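Local coordinates for hypothetical protein TM1553 (Thermotoga maritima, PDB 1VRM), which belongs to the ApbE family, in which several members transfer FMN from FAD to protein threonines, and probably handles flavin likewise, at residues Tyr57-Thr62 with Ser66-Ile71; Asp82-Ser87 with Lys167-Asp172; Leu110-Gly115 with Gly157-Leu162; Lys90-Phe95 with Phe103-Gly108; Thr28-Val33 with Glu50-Ile55. One frame throughout, in Å; residues are numbered along the deposited sequence.

Interaction 1 of 5, residues Tyr57-Thr62 with Ser66-Ile71; sequences YKFSFT and SVVKKI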
# COMPACT_ATOMS: atom_id res chain seq x y z
N TYR A 57 12.75 3.98 -5.96
CA TYR A 57 13.69 3.34 -6.89
C TYR A 57 14.23 2.03 -6.34
O TYR A 57 14.40 1.04 -7.09
CB TYR A 57 14.81 4.29 -7.28
CG TYR A 57 14.21 5.53 -7.95
CD1 TYR A 57 13.30 5.38 -9.00
CD2 TYR A 57 14.48 6.79 -7.49
CE1 TYR A 57 12.70 6.48 -9.60
CE2 TYR A 57 13.89 7.90 -8.09
CZ TYR A 57 13.00 7.73 -9.14
OH TYR A 57 12.41 8.83 -9.74
N LYS A 58 14.46 1.98 -5.03
CA LYS A 58 15.07 0.81 -4.43
C LYS A 58 14.17 -0.41 -4.49
O LYS A 58 14.67 -1.55 -4.61
CB LYS A 58 15.46 1.08 -2.98
CG LYS A 58 16.10 -0.09 -2.28
CD LYS A 58 16.71 0.27 -0.96
CE LYS A 58 17.27 -0.95 -0.26
NZ LYS A 58 17.91 -0.58 1.02
N PHE A 59 12.87 -0.17 -4.35
CA PHE A 59 11.90 -1.26 -4.30
C PHE A 59 11.04 -1.35 -5.56
O PHE A 59 10.05 -2.05 -5.58
CB PHE A 59 11.09 -1.17 -3.01
CG PHE A 59 11.95 -1.33 -1.79
CD1 PHE A 59 12.57 -2.51 -1.52
CD2 PHE A 59 12.24 -0.25 -0.97
CE1 PHE A 59 13.40 -2.62 -0.40
CE2 PHE A 59 13.08 -0.38 0.15
CZ PHE A 59 13.63 -1.58 0.42
N SER A 60 11.45 -0.69 -6.64
CA SER A 60 10.75 -0.66 -7.90
C SER A 60 10.73 -2.01 -8.59
O SER A 60 11.67 -2.79 -8.48
CB SER A 60 11.45 0.33 -8.86
OG SER A 60 10.88 0.28 -10.16
N PHE A 61 9.65 -2.29 -9.32
CA PHE A 61 9.62 -3.53 -10.09
C PHE A 61 10.51 -3.39 -11.31
O PHE A 61 10.97 -4.39 -11.84
CB PHE A 61 8.18 -3.87 -10.51
CG PHE A 61 7.99 -5.26 -11.03
CD1 PHE A 61 7.77 -6.31 -10.16
CD2 PHE A 61 8.04 -5.53 -12.39
CE1 PHE A 61 7.57 -7.62 -10.65
CE2 PHE A 61 7.86 -6.84 -12.87
CZ PHE A 61 7.62 -7.86 -11.96
N THR A 62 10.74 -2.14 -11.77
CA THR A 62 11.39 -1.92 -13.07
C THR A 62 12.71 -1.17 -13.08
O THR A 62 13.51 -1.34 -14.01
CB THR A 62 10.45 -1.16 -13.99
OG1 THR A 62 10.14 0.10 -13.39
CG2 THR A 62 9.18 -1.93 -14.19
N SER A 66 16.93 -1.10 -8.58
CA SER A 66 16.09 -1.73 -7.60
C SER A 66 16.65 -3.06 -7.07
O SER A 66 17.06 -3.93 -7.83
CB SER A 66 14.70 -2.00 -8.19
OG SER A 66 13.96 -2.82 -7.33
N VAL A 67 16.56 -3.25 -5.77
CA VAL A 67 16.93 -4.54 -5.15
C VAL A 67 15.81 -5.60 -5.40
O VAL A 67 16.09 -6.81 -5.42
CB VAL A 67 17.16 -4.35 -3.64
CG1 VAL A 67 15.84 -4.03 -2.90
CG2 VAL A 67 17.89 -5.51 -3.05
N VAL A 68 14.56 -5.16 -5.47
CA VAL A 68 13.47 -6.04 -5.86
C VAL A 68 13.73 -6.58 -7.27
O VAL A 68 13.59 -7.78 -7.49
CB VAL A 68 12.09 -5.32 -5.79
CG1 VAL A 68 10.98 -6.08 -6.56
CG2 VAL A 68 11.76 -5.10 -4.34
N LYS A 69 14.06 -5.70 -8.22
CA LYS A 69 14.36 -6.12 -9.58
C LYS A 69 15.55 -7.07 -9.53
O LYS A 69 15.54 -8.11 -10.23
CB LYS A 69 14.62 -4.96 -10.50
CG LYS A 69 14.85 -5.36 -11.94
CD LYS A 69 14.71 -4.16 -12.84
CE LYS A 69 15.37 -4.42 -14.17
NZ LYS A 69 14.77 -5.57 -14.82
N LYS A 70 16.56 -6.76 -8.72
CA LYS A 70 17.73 -7.66 -8.60
C LYS A 70 17.30 -9.06 -8.18
O LYS A 70 17.68 -10.04 -8.81
CB LYS A 70 18.76 -7.13 -7.61
CG LYS A 70 19.99 -8.01 -7.41
CD LYS A 70 20.85 -7.37 -6.35
CE LYS A 70 21.92 -8.26 -5.85
NZ LYS A 70 22.88 -7.40 -5.06
N ILE A 71 16.46 -9.17 -7.16
CA ILE A 71 16.00 -10.47 -6.74
C ILE A 71 15.17 -11.13 -7.86
O ILE A 71 15.42 -12.30 -8.27
CB ILE A 71 15.11 -10.40 -5.47
CG1 ILE A 71 15.94 -9.95 -4.25
CG2 ILE A 71 14.44 -11.77 -5.21
CD1 ILE A 71 15.12 -9.37 -3.11
O HOH W 1 11.42 -5.68 -14.42

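Interaction 2 of 5, residues Asp82-Ser87 with Lys167-Asp172; sequences DEETYS and KGYALD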
# COMPACT_ATOMS: atom_id res chain seq x y z
N ASP A 82 20.54 -6.27 1.77
CA ASP A 82 20.74 -5.42 2.92
C ASP A 82 19.59 -5.61 3.93
O ASP A 82 18.52 -6.14 3.61
CB ASP A 82 20.80 -3.96 2.44
CG ASP A 82 19.51 -3.55 1.76
OD1 ASP A 82 19.27 -3.92 0.56
OD2 ASP A 82 18.68 -2.93 2.46
N GLU A 83 19.79 -5.11 5.16
CA GLU A 83 18.84 -5.28 6.26
C GLU A 83 17.51 -4.65 5.99
O GLU A 83 16.49 -5.20 6.33
CB GLU A 83 19.46 -4.71 7.55
CG GLU A 83 18.65 -4.98 8.80
N GLU A 84 17.51 -3.47 5.37
CA GLU A 84 16.23 -2.81 5.07
C GLU A 84 15.37 -3.67 4.15
O GLU A 84 14.16 -3.90 4.37
CB GLU A 84 16.47 -1.43 4.43
CG GLU A 84 15.15 -0.69 4.18
CD GLU A 84 15.27 0.63 3.43
OE1 GLU A 84 16.18 0.74 2.56
OE2 GLU A 84 14.43 1.53 3.72
N THR A 85 15.99 -4.11 3.09
CA THR A 85 15.29 -4.92 2.11
C THR A 85 14.80 -6.22 2.77
O THR A 85 13.64 -6.66 2.58
CB THR A 85 16.27 -5.28 1.03
OG1 THR A 85 16.67 -4.08 0.38
CG2 THR A 85 15.63 -6.17 0.00
N TYR A 86 15.69 -6.85 3.52
CA TYR A 86 15.36 -8.12 4.17
C TYR A 86 14.14 -7.98 5.08
O TYR A 86 13.16 -8.76 5.00
CB TYR A 86 16.56 -8.64 4.93
CG TYR A 86 16.48 -10.09 5.27
CD1 TYR A 86 16.76 -11.05 4.31
CD2 TYR A 86 16.21 -10.52 6.55
CE1 TYR A 86 16.70 -12.43 4.60
CE2 TYR A 86 16.16 -11.89 6.86
CZ TYR A 86 16.43 -12.83 5.87
OH TYR A 86 16.41 -14.20 6.13
N SER A 87 14.15 -6.92 5.88
CA SER A 87 13.10 -6.70 6.85
C SER A 87 11.77 -6.38 6.13
O SER A 87 10.71 -6.87 6.51
CB SER A 87 13.47 -5.56 7.77
OG SER A 87 13.38 -4.32 7.10
N LYS A 167 4.04 2.21 -0.10
CA LYS A 167 3.60 3.55 0.31
C LYS A 167 3.50 3.64 1.83
O LYS A 167 3.98 4.60 2.43
CB LYS A 167 2.27 3.98 -0.32
CG LYS A 167 2.33 4.30 -1.82
CD LYS A 167 1.01 4.95 -2.27
CE LYS A 167 -0.13 4.01 -2.28
NZ LYS A 167 0.06 2.96 -3.33
N GLY A 168 2.89 2.63 2.48
CA GLY A 168 2.79 2.62 3.92
C GLY A 168 4.15 2.65 4.59
O GLY A 168 4.38 3.35 5.58
N TYR A 169 5.04 1.81 4.08
CA TYR A 169 6.39 1.77 4.61
C TYR A 169 7.06 3.15 4.52
O TYR A 169 7.63 3.64 5.51
CB TYR A 169 7.17 0.73 3.82
CG TYR A 169 8.63 0.72 4.20
CD1 TYR A 169 9.02 0.32 5.46
CD2 TYR A 169 9.62 1.14 3.32
CE1 TYR A 169 10.34 0.32 5.85
CE2 TYR A 169 10.97 1.16 3.72
CZ TYR A 169 11.31 0.74 4.96
OH TYR A 169 12.64 0.74 5.40
N ALA A 170 7.00 3.75 3.33
CA ALA A 170 7.59 5.09 3.09
C ALA A 170 6.94 6.11 4.04
O ALA A 170 7.63 7.01 4.59
CB ALA A 170 7.40 5.49 1.70
N LEU A 171 5.63 6.00 4.23
CA LEU A 171 4.93 6.95 5.09
C LEU A 171 5.37 6.82 6.54
O LEU A 171 5.49 7.81 7.23
CB LEU A 171 3.42 6.85 4.99
CG LEU A 171 2.91 7.31 3.62
CD1 LEU A 171 1.45 6.87 3.43
CD2 LEU A 171 3.04 8.78 3.41
N ASP A 172 5.51 5.60 7.01
CA ASP A 172 5.99 5.37 8.36
C ASP A 172 7.43 5.92 8.51
O ASP A 172 7.74 6.57 9.50
CB ASP A 172 5.91 3.91 8.73
CG ASP A 172 4.48 3.46 8.96
OD1 ASP A 172 3.60 4.34 9.28
OD2 ASP A 172 4.21 2.23 8.81

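Interaction 3 of 5, residues Leu110-Gly115 with Gly157-Leu162; sequences LLELWG and GVKIDL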
# COMPACT_ATOMS: atom_id res chain seq x y z
N LEU A 110 1.92 -12.14 -12.26
CA LEU A 110 0.60 -11.79 -12.77
C LEU A 110 0.53 -10.32 -13.21
O LEU A 110 -0.02 -10.02 -14.28
CB LEU A 110 -0.48 -12.08 -11.71
CG LEU A 110 -0.83 -13.54 -11.52
CD1 LEU A 110 -1.51 -13.69 -10.19
CD2 LEU A 110 -1.73 -14.04 -12.67
N LEU A 111 1.10 -9.42 -12.42
CA LEU A 111 1.09 -7.97 -12.80
C LEU A 111 1.81 -7.81 -14.13
O LEU A 111 1.38 -7.08 -15.00
CB LEU A 111 1.71 -7.11 -11.72
CG LEU A 111 0.86 -7.09 -10.45
CD1 LEU A 111 1.64 -6.45 -9.35
CD2 LEU A 111 -0.42 -6.34 -10.66
N GLU A 112 2.89 -8.56 -14.31
CA GLU A 112 3.69 -8.46 -15.54
C GLU A 112 2.85 -8.97 -16.75
O GLU A 112 2.78 -8.37 -17.84
CB GLU A 112 4.95 -9.26 -15.26
CG GLU A 112 6.03 -9.14 -16.18
CD GLU A 112 7.16 -10.09 -15.75
OE1 GLU A 112 6.91 -11.31 -15.63
OE2 GLU A 112 8.27 -9.61 -15.56
N LEU A 113 2.11 -10.04 -16.53
CA LEU A 113 1.28 -10.62 -17.55
C LEU A 113 0.18 -9.69 -18.00
O LEU A 113 -0.08 -9.54 -19.18
CB LEU A 113 0.69 -11.92 -17.01
CG LEU A 113 0.04 -12.91 -17.96
CD1 LEU A 113 1.13 -13.59 -18.82
CD2 LEU A 113 -0.81 -13.90 -17.15
N TRP A 114 -0.47 -9.06 -17.03
CA TRP A 114 -1.55 -8.10 -17.30
C TRP A 114 -1.04 -6.76 -17.88
O TRP A 114 -1.81 -5.96 -18.39
CB TRP A 114 -2.31 -7.82 -15.99
CG TRP A 114 -3.28 -8.82 -15.63
CD1 TRP A 114 -3.08 -9.93 -14.86
CD2 TRP A 114 -4.67 -8.82 -15.98
NE1 TRP A 114 -4.26 -10.65 -14.74
CE2 TRP A 114 -5.26 -9.97 -15.41
CE3 TRP A 114 -5.47 -7.96 -16.77
CZ2 TRP A 114 -6.59 -10.29 -15.60
CZ3 TRP A 114 -6.78 -8.25 -16.92
CH2 TRP A 114 -7.34 -9.42 -16.37
N GLY A 115 0.25 -6.51 -17.75
CA GLY A 115 0.86 -5.27 -18.26
C GLY A 115 0.99 -4.12 -17.27
O GLY A 115 1.41 -3.01 -17.65
N GLY A 157 9.73 -19.43 -10.09
CA GLY A 157 9.63 -18.32 -11.00
C GLY A 157 8.84 -17.16 -10.44
O GLY A 157 8.47 -16.24 -11.19
N VAL A 158 8.65 -17.10 -9.13
CA VAL A 158 7.85 -15.98 -8.61
C VAL A 158 8.64 -14.68 -8.70
O VAL A 158 9.88 -14.67 -8.70
CB VAL A 158 7.30 -16.16 -7.20
CG1 VAL A 158 6.46 -17.39 -7.04
CG2 VAL A 158 8.39 -16.12 -6.20
N LYS A 159 7.91 -13.58 -8.78
CA LYS A 159 8.47 -12.27 -8.72
C LYS A 159 7.73 -11.46 -7.64
O LYS A 159 6.51 -11.51 -7.52
CB LYS A 159 8.38 -11.55 -10.04
CG LYS A 159 9.28 -12.20 -11.14
CD LYS A 159 9.33 -11.32 -12.34
CE LYS A 159 10.45 -11.66 -13.34
NZ LYS A 159 10.56 -10.69 -14.53
N ILE A 160 8.51 -10.71 -6.88
CA ILE A 160 8.02 -9.88 -5.76
C ILE A 160 7.61 -8.53 -6.31
O ILE A 160 8.33 -7.93 -7.12
CB ILE A 160 9.15 -9.70 -4.73
CG1 ILE A 160 9.51 -11.07 -4.09
CG2 ILE A 160 8.82 -8.63 -3.75
CD1 ILE A 160 10.79 -11.09 -3.30
N ASP A 161 6.47 -8.03 -5.88
CA ASP A 161 6.06 -6.65 -6.15
C ASP A 161 5.56 -6.09 -4.81
O ASP A 161 4.69 -6.69 -4.18
CB ASP A 161 4.94 -6.51 -7.19
CG ASP A 161 4.60 -5.01 -7.42
OD1 ASP A 161 5.27 -4.34 -8.25
OD2 ASP A 161 3.71 -4.49 -6.72
N LEU A 162 6.15 -4.96 -4.40
CA LEU A 162 5.88 -4.36 -3.07
C LEU A 162 4.91 -3.17 -3.16
O LEU A 162 4.76 -2.42 -2.18
CB LEU A 162 7.19 -3.95 -2.38
CG LEU A 162 8.13 -5.10 -2.02
CD1 LEU A 162 9.37 -4.72 -1.27
CD2 LEU A 162 7.39 -6.18 -1.20

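Interaction 4 of 5, residues Lys90-Phe95 with Phe103-Gly108; sequences KAACAF and FDPTVG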
# COMPACT_ATOMS: atom_id res chain seq x y z
N LYS A 90 10.44 -9.62 4.50
CA LYS A 90 9.91 -10.47 5.62
C LYS A 90 8.56 -9.97 6.10
O LYS A 90 7.63 -10.75 6.29
CB LYS A 90 10.88 -10.47 6.81
CG LYS A 90 11.00 -11.82 7.50
CD LYS A 90 11.98 -12.72 6.80
CE LYS A 90 12.61 -13.75 7.73
NZ LYS A 90 13.67 -13.21 8.63
N ALA A 91 8.44 -8.66 6.27
CA ALA A 91 7.18 -8.07 6.73
C ALA A 91 6.05 -8.31 5.72
O ALA A 91 4.94 -8.65 6.08
CB ALA A 91 7.34 -6.63 7.03
N ALA A 92 6.35 -8.15 4.44
CA ALA A 92 5.35 -8.35 3.41
C ALA A 92 4.89 -9.80 3.41
O ALA A 92 3.71 -10.11 3.33
CB ALA A 92 5.91 -7.94 2.04
N CYS A 93 5.85 -10.71 3.53
CA CYS A 93 5.48 -12.13 3.63
C CYS A 93 4.70 -12.42 4.93
O CYS A 93 3.78 -13.21 4.91
CB CYS A 93 6.69 -13.04 3.47
SG CYS A 93 7.36 -12.95 1.78
N ALA A 94 5.00 -11.72 6.02
CA ALA A 94 4.24 -11.90 7.26
C ALA A 94 2.80 -11.41 7.13
O ALA A 94 1.87 -12.05 7.65
CB ALA A 94 4.93 -11.22 8.37
N PHE A 95 2.58 -10.35 6.36
CA PHE A 95 1.19 -9.95 6.05
C PHE A 95 0.46 -10.95 5.16
O PHE A 95 -0.74 -11.12 5.27
CB PHE A 95 1.11 -8.54 5.46
CG PHE A 95 1.22 -7.43 6.47
CD1 PHE A 95 0.17 -7.13 7.31
CD2 PHE A 95 2.38 -6.67 6.56
CE1 PHE A 95 0.28 -6.07 8.25
CE2 PHE A 95 2.49 -5.63 7.46
CZ PHE A 95 1.45 -5.36 8.33
N PHE A 103 -3.47 -10.52 0.76
CA PHE A 103 -2.31 -9.69 0.39
C PHE A 103 -1.20 -10.67 0.08
O PHE A 103 -0.92 -11.57 0.89
CB PHE A 103 -1.90 -8.76 1.55
CG PHE A 103 -0.61 -8.05 1.30
CD1 PHE A 103 -0.57 -6.86 0.61
CD2 PHE A 103 0.58 -8.60 1.73
CE1 PHE A 103 0.65 -6.21 0.40
CE2 PHE A 103 1.82 -7.95 1.51
CZ PHE A 103 1.84 -6.80 0.81
N ASP A 104 -0.57 -10.54 -1.08
CA ASP A 104 0.56 -11.39 -1.41
C ASP A 104 1.53 -10.62 -2.27
O ASP A 104 1.16 -10.24 -3.37
CB ASP A 104 0.05 -12.61 -2.13
CG ASP A 104 1.11 -13.71 -2.25
OD1 ASP A 104 2.28 -13.33 -2.38
OD2 ASP A 104 0.80 -14.94 -2.19
N PRO A 105 2.77 -10.42 -1.78
CA PRO A 105 3.75 -9.65 -2.53
C PRO A 105 4.33 -10.43 -3.71
O PRO A 105 5.17 -9.91 -4.40
CB PRO A 105 4.81 -9.34 -1.48
CG PRO A 105 4.81 -10.49 -0.62
CD PRO A 105 3.36 -10.91 -0.52
N THR A 106 3.88 -11.65 -3.96
CA THR A 106 4.34 -12.37 -5.14
C THR A 106 3.35 -12.36 -6.32
O THR A 106 3.35 -13.25 -7.15
CB THR A 106 4.72 -13.81 -4.80
OG1 THR A 106 3.55 -14.50 -4.37
CG2 THR A 106 5.80 -13.85 -3.69
N VAL A 107 2.53 -11.33 -6.38
CA VAL A 107 1.71 -11.07 -7.58
C VAL A 107 2.53 -10.53 -8.76
O VAL A 107 1.95 -10.20 -9.79
CB VAL A 107 0.53 -10.08 -7.27
CG1 VAL A 107 -0.52 -10.75 -6.37
CG2 VAL A 107 1.04 -8.85 -6.64
N GLY A 108 3.87 -10.47 -8.67
CA GLY A 108 4.66 -9.89 -9.71
C GLY A 108 4.47 -10.53 -11.08
O GLY A 108 4.34 -9.84 -12.08

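Interaction 5 of 5, residues Thr28-Val33 with Glu50-Ile55; sequences TSVRIV and EDMKRI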
# COMPACT_ATOMS: atom_id res chain seq x y z
N THR A 28 2.88 7.77 -7.50
CA THR A 28 1.71 8.55 -7.24
C THR A 28 2.12 9.99 -6.95
O THR A 28 3.27 10.39 -7.23
CB THR A 28 0.89 7.89 -6.07
OG1 THR A 28 -0.43 8.45 -5.96
CG2 THR A 28 1.63 7.93 -4.71
N SER A 29 1.18 10.78 -6.47
CA SER A 29 1.47 12.11 -5.99
C SER A 29 1.64 12.02 -4.47
O SER A 29 0.98 11.21 -3.81
CB SER A 29 0.35 13.09 -6.36
OG SER A 29 -0.86 12.56 -5.95
N VAL A 30 2.54 12.85 -3.94
CA VAL A 30 2.83 12.92 -2.51
C VAL A 30 2.69 14.35 -2.03
O VAL A 30 2.88 15.29 -2.80
CB VAL A 30 4.21 12.34 -2.15
CG1 VAL A 30 4.34 10.90 -2.65
CG2 VAL A 30 5.33 13.16 -2.72
N ARG A 31 2.36 14.50 -0.75
CA ARG A 31 2.18 15.79 -0.12
C ARG A 31 2.78 15.69 1.27
O ARG A 31 2.49 14.73 2.03
CB ARG A 31 0.71 16.15 -0.10
CG ARG A 31 0.35 17.42 0.55
CD ARG A 31 -1.15 17.47 0.43
NE ARG A 31 -1.64 18.71 0.94
CZ ARG A 31 -2.89 18.92 1.30
NH1 ARG A 31 -3.78 17.93 1.24
NH2 ARG A 31 -3.22 20.12 1.74
N ILE A 32 3.63 16.62 1.62
CA ILE A 32 4.32 16.58 2.88
C ILE A 32 3.98 17.90 3.59
O ILE A 32 4.22 18.95 3.03
CB ILE A 32 5.83 16.48 2.65
CG1 ILE A 32 6.23 15.20 1.88
CG2 ILE A 32 6.58 16.55 3.98
CD1 ILE A 32 7.51 15.35 1.09
N VAL A 33 3.39 17.85 4.77
CA VAL A 33 2.90 19.06 5.45
C VAL A 33 3.48 18.99 6.85
O VAL A 33 3.25 18.04 7.60
CB VAL A 33 1.40 19.10 5.52
CG1 VAL A 33 0.94 20.21 6.43
CG2 VAL A 33 0.83 19.21 4.12
N GLU A 50 13.23 13.09 -0.21
CA GLU A 50 14.40 12.29 -0.67
C GLU A 50 14.21 10.82 -0.30
O GLU A 50 14.47 9.93 -1.11
CB GLU A 50 15.69 12.81 -0.07
CG GLU A 50 16.04 14.20 -0.58
CD GLU A 50 17.31 14.76 0.11
OE1 GLU A 50 17.95 14.04 0.91
OE2 GLU A 50 17.60 15.93 -0.17
N ASP A 51 13.76 10.56 0.92
CA ASP A 51 13.55 9.14 1.34
C ASP A 51 12.44 8.47 0.52
O ASP A 51 12.54 7.30 0.13
CB ASP A 51 13.25 9.07 2.81
CG ASP A 51 13.42 7.69 3.36
OD1 ASP A 51 14.54 7.16 3.21
OD2 ASP A 51 12.45 7.13 3.96
N MSE A 52 11.37 9.21 0.26
CA MSE A 52 10.25 8.65 -0.53
C MSE A 52 10.73 8.27 -1.93
O MSE A 52 10.37 7.20 -2.46
CB MSE A 52 9.07 9.62 -0.60
CG MSE A 52 8.43 9.73 0.71
SE MSE A 52 6.99 11.16 0.53
CE MSE A 52 5.47 10.08 1.27
N LYS A 53 11.53 9.15 -2.53
CA LYS A 53 12.11 8.85 -3.84
C LYS A 53 13.10 7.70 -3.78
O LYS A 53 13.09 6.81 -4.65
CB LYS A 53 12.74 10.09 -4.46
CG LYS A 53 11.71 11.17 -4.80
CD LYS A 53 12.38 12.42 -5.32
CE LYS A 53 11.33 13.37 -5.88
NZ LYS A 53 10.32 12.66 -6.71
N ARG A 54 13.91 7.66 -2.74
CA ARG A 54 14.87 6.58 -2.55
C ARG A 54 14.15 5.20 -2.54
O ARG A 54 14.53 4.27 -3.22
CB ARG A 54 15.60 6.77 -1.25
CG ARG A 54 16.61 5.68 -0.93
CD ARG A 54 17.21 5.86 0.44
NE ARG A 54 16.23 5.62 1.47
CZ ARG A 54 15.89 4.40 1.87
NH1 ARG A 54 16.50 3.33 1.35
NH2 ARG A 54 14.97 4.25 2.80
N ILE A 55 13.11 5.12 -1.74
CA ILE A 55 12.29 3.90 -1.60
C ILE A 55 11.63 3.57 -2.96
O ILE A 55 11.51 2.41 -3.35
CB ILE A 55 11.23 4.09 -0.47
CG1 ILE A 55 11.96 4.14 0.84
CG2 ILE A 55 10.11 3.06 -0.60
CD1 ILE A 55 11.09 4.63 1.94

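Interaction 1 of 5, residues Tyr57-Thr62 with Ser66-Ile71
Ser66 OG meets Ser60 O across a tight turn joining two helices: helix 41-58 ends, the chain turns, and helix 67-72 starts with Ser66 as its N-cap. The bond from Ser66 OG to Ser60 O is 2.6 Å long and falls on a lone pair in the carbonyl plane. The same hydroxyl oxygen accepts from Lys69 N at 3.0 Å, the capping bond, and that approach is nearly straight at 171°. Setting OG anti to the backbone N (chi1 169°) carries it to both partners, and one buried hydroxyl thereby joins the incoming turn to the first turn of the new helix. Beside it, Val67 N donates to Lys58 O at 2.8 Å, tying the last turn of the first helix to the start of the second. Apolar groups fill in around these bonds. Val68 CG2 lies at the edge of the Phe59 ring, in its plane, while Lys58 CG sits over the centre of one ring face. Further out, the Lys58 ammonium pairs with Glu84 and Asp82 of the helix 83-98 region. Lys69 CD runs past Thr62 O at 3.3 Å, and the ammonium at the end of that chain pairs with Asp73. The turn itself is shaped by an ST turn at Ser60, where Thr62 N reaches Ser60 OG at 2.9 Å.

Interaction 2 of 5, residues Asp82-Ser87 with Lys167-Asp172
Tyr169 OH and Glu84 OE2 form a side-chain bridge between two helices, the second of them N-terminally capped by Asp82: it is the single direct contact between residues 167-172, on helix 166-181, and residues 82-87, at the start of helix 83-98. The nearest CA atoms, of Glu84 and Tyr169, are 10.9 Å from each other. The bond is a hydrogen bond of 2.6 Å given by the phenol to the carboxylate, which uses the anti lone pair of OE2, away from the other oxygen. Both side chains leave their helices with CG anti to the backbone N (174° in Tyr169), and each spans part of the gap. OE2 comes to the ring edge in its plane, with ring and carboxylate planes 60° apart.

Ionic contacts hold the other oxygen: Glu84 OE1 pairs with Lys58 and with Arg54, both on helix 41-58. The carboxylate thus connects three helices, and the two cations probably keep it ionised.

In apolar packing, Ile55 of helix 41-58 lies against the Tyr169 side chain.

Capping bonds fix the start of helix 83-98 just before Glu84. Asp82 OD2 receives Thr85 N at 3.0 Å from above the carboxylate plane, while Thr85 OG1 donates to Asp82 OD1 over 2.6 Å.

Interaction 3 of 5, residues Leu110-Gly115 with Gly157-Leu162
Glu112 and Lys159 cross at about a right angle and meet at their charged ends, joining helix 108-114 to the extended loop that runs from strand 151-154 to helix 166-181. Lys159 NZ donates to Glu112 OE2 at 2.7 Å on the syn lone pair, the side facing the other oxygen, within a salt bridge. The glutamate leaves the helix with CG anti to its own N (chi1 -168°) and stays extended, and the lysine chain is likewise stretched beyond CG; the two extended chains together let NZ reach OE2. A glutamine here would probably leave the Lys159 ammonium without its opposing charge. A long, weak ion pair from Arg109 to Glu112 OE1 adds to the positive surroundings.

Leu111 and Asp161 also cross near a right angle, but as a van der Waals contact of a methyl with a carboxylate: Leu111 CD1 rests 3.8 Å from Asp161 CG and 3.9 Å from Asp161 OD2. The polar end of the aspartate has other partners, since OD2 accepts from Gly163 N and is hydrogen-bonded to an unidentified bound molecule, which may mark a pocket. At the end of the helix, Gly115 closes a Schellman motif. The contact therefore divides its work: a charge pair joins partly exposed side chains, while the methyl packs beside a carboxylate it cannot satisfy, and the hydrogen bonding of OD2 is left to Gly163 N and the bound molecule.

Interaction 4 of 5, residues Lys90-Phe95 with Phe103-Gly108
The Phe103 ring presents its edge to helix 83-98: Ala92 O lies in the ring plane, 3.4 Å from Phe103 CE2, where the weakly positive rim of the ring faces a carbonyl oxygen. Phe95 CB approaches the ring obliquely, 3.8 Å from Phe103 CD2. The puckered Pro105 ring meets the same helix residue, its CG 3.8 Å from Ala92 CB, and also nears Cys93 SG. An alanine in place of Phe103 has no ring to meet Ala92 O, and would probably leave a gap beside Ala92 and Phe95. Phe103 is set by CG anti to its backbone N (chi1 171°), and Ile165 packs on it from a loop. Asp104, between Phe103 and Pro105 in sequence, forms an Asx turn, its OD1 receiving both Thr106 N (2.8 Å) and Thr106 OG1 (2.6 Å) from one face of the carboxylate plane. The chemistry is thus split: carbon contacts bury the face toward the helix, while polar groups of the loop, with Tyr140 and Gly139 as outside partners, fix its shape.

Interaction 5 of 5, residues Thr28-Val33 with Glu50-Ile55
Met52, a selenomethionine, sends its chain from helix 41-58 toward strand 28-35 with CG anti to the carbonyl carbon (chi1 -69°) and the next bond extended, which brings SE down onto Val30. The bend at chi3 (128°) swings CE toward Leu171 of helix 166-181 while keeping it 4.2 Å from Val30 CG1. Val30 and Met52 meet tip to tip, with Val30 CB 4.0 Å from Met52 SE and Val30 CG1 at 4.1 Å from that selenium. Ile32, two residues along the same face of the strand, adds CD1 at 4.3 Å from Met52 SE. This is helix-on-sheet packing: the helix packs on part of one face of the antiparallel sheet, beside helix 166-181, while Arg31 between the two points away and pairs with Glu20. Val189 of the neighbouring strand also touches Met52. The interface rests on dispersion and the exclusion of water, with the thioether position, here labelled with selenium, against branched aliphatic carbons; the Asp51-Arg54 salt bridge lies elsewhere on the helix, away from the strand.

Overall arrangement
Interactions 4 and 5 are the buried, apolar contacts, lying on opposite sides of the chain's centre; interaction 2 is a surface contact carried by one polar bond, and interactions 1 and 3 are partly buried and mix polar with carbon contacts. Helix 41-58 serves interactions 1 and 5, and helix 83-98 serves 2 and 4. Interaction 2 is tied to both neighbours by charge: Lys58 of interaction 1 and Arg54 of interaction 5 converge on Glu84. Interactions 3 and 4 are joined by probable backbone hydrogen bonds, Asp161 N to Pro105 O and Lys159 O to Gly108 N, whereas Phe61 of interaction 1 packs against both.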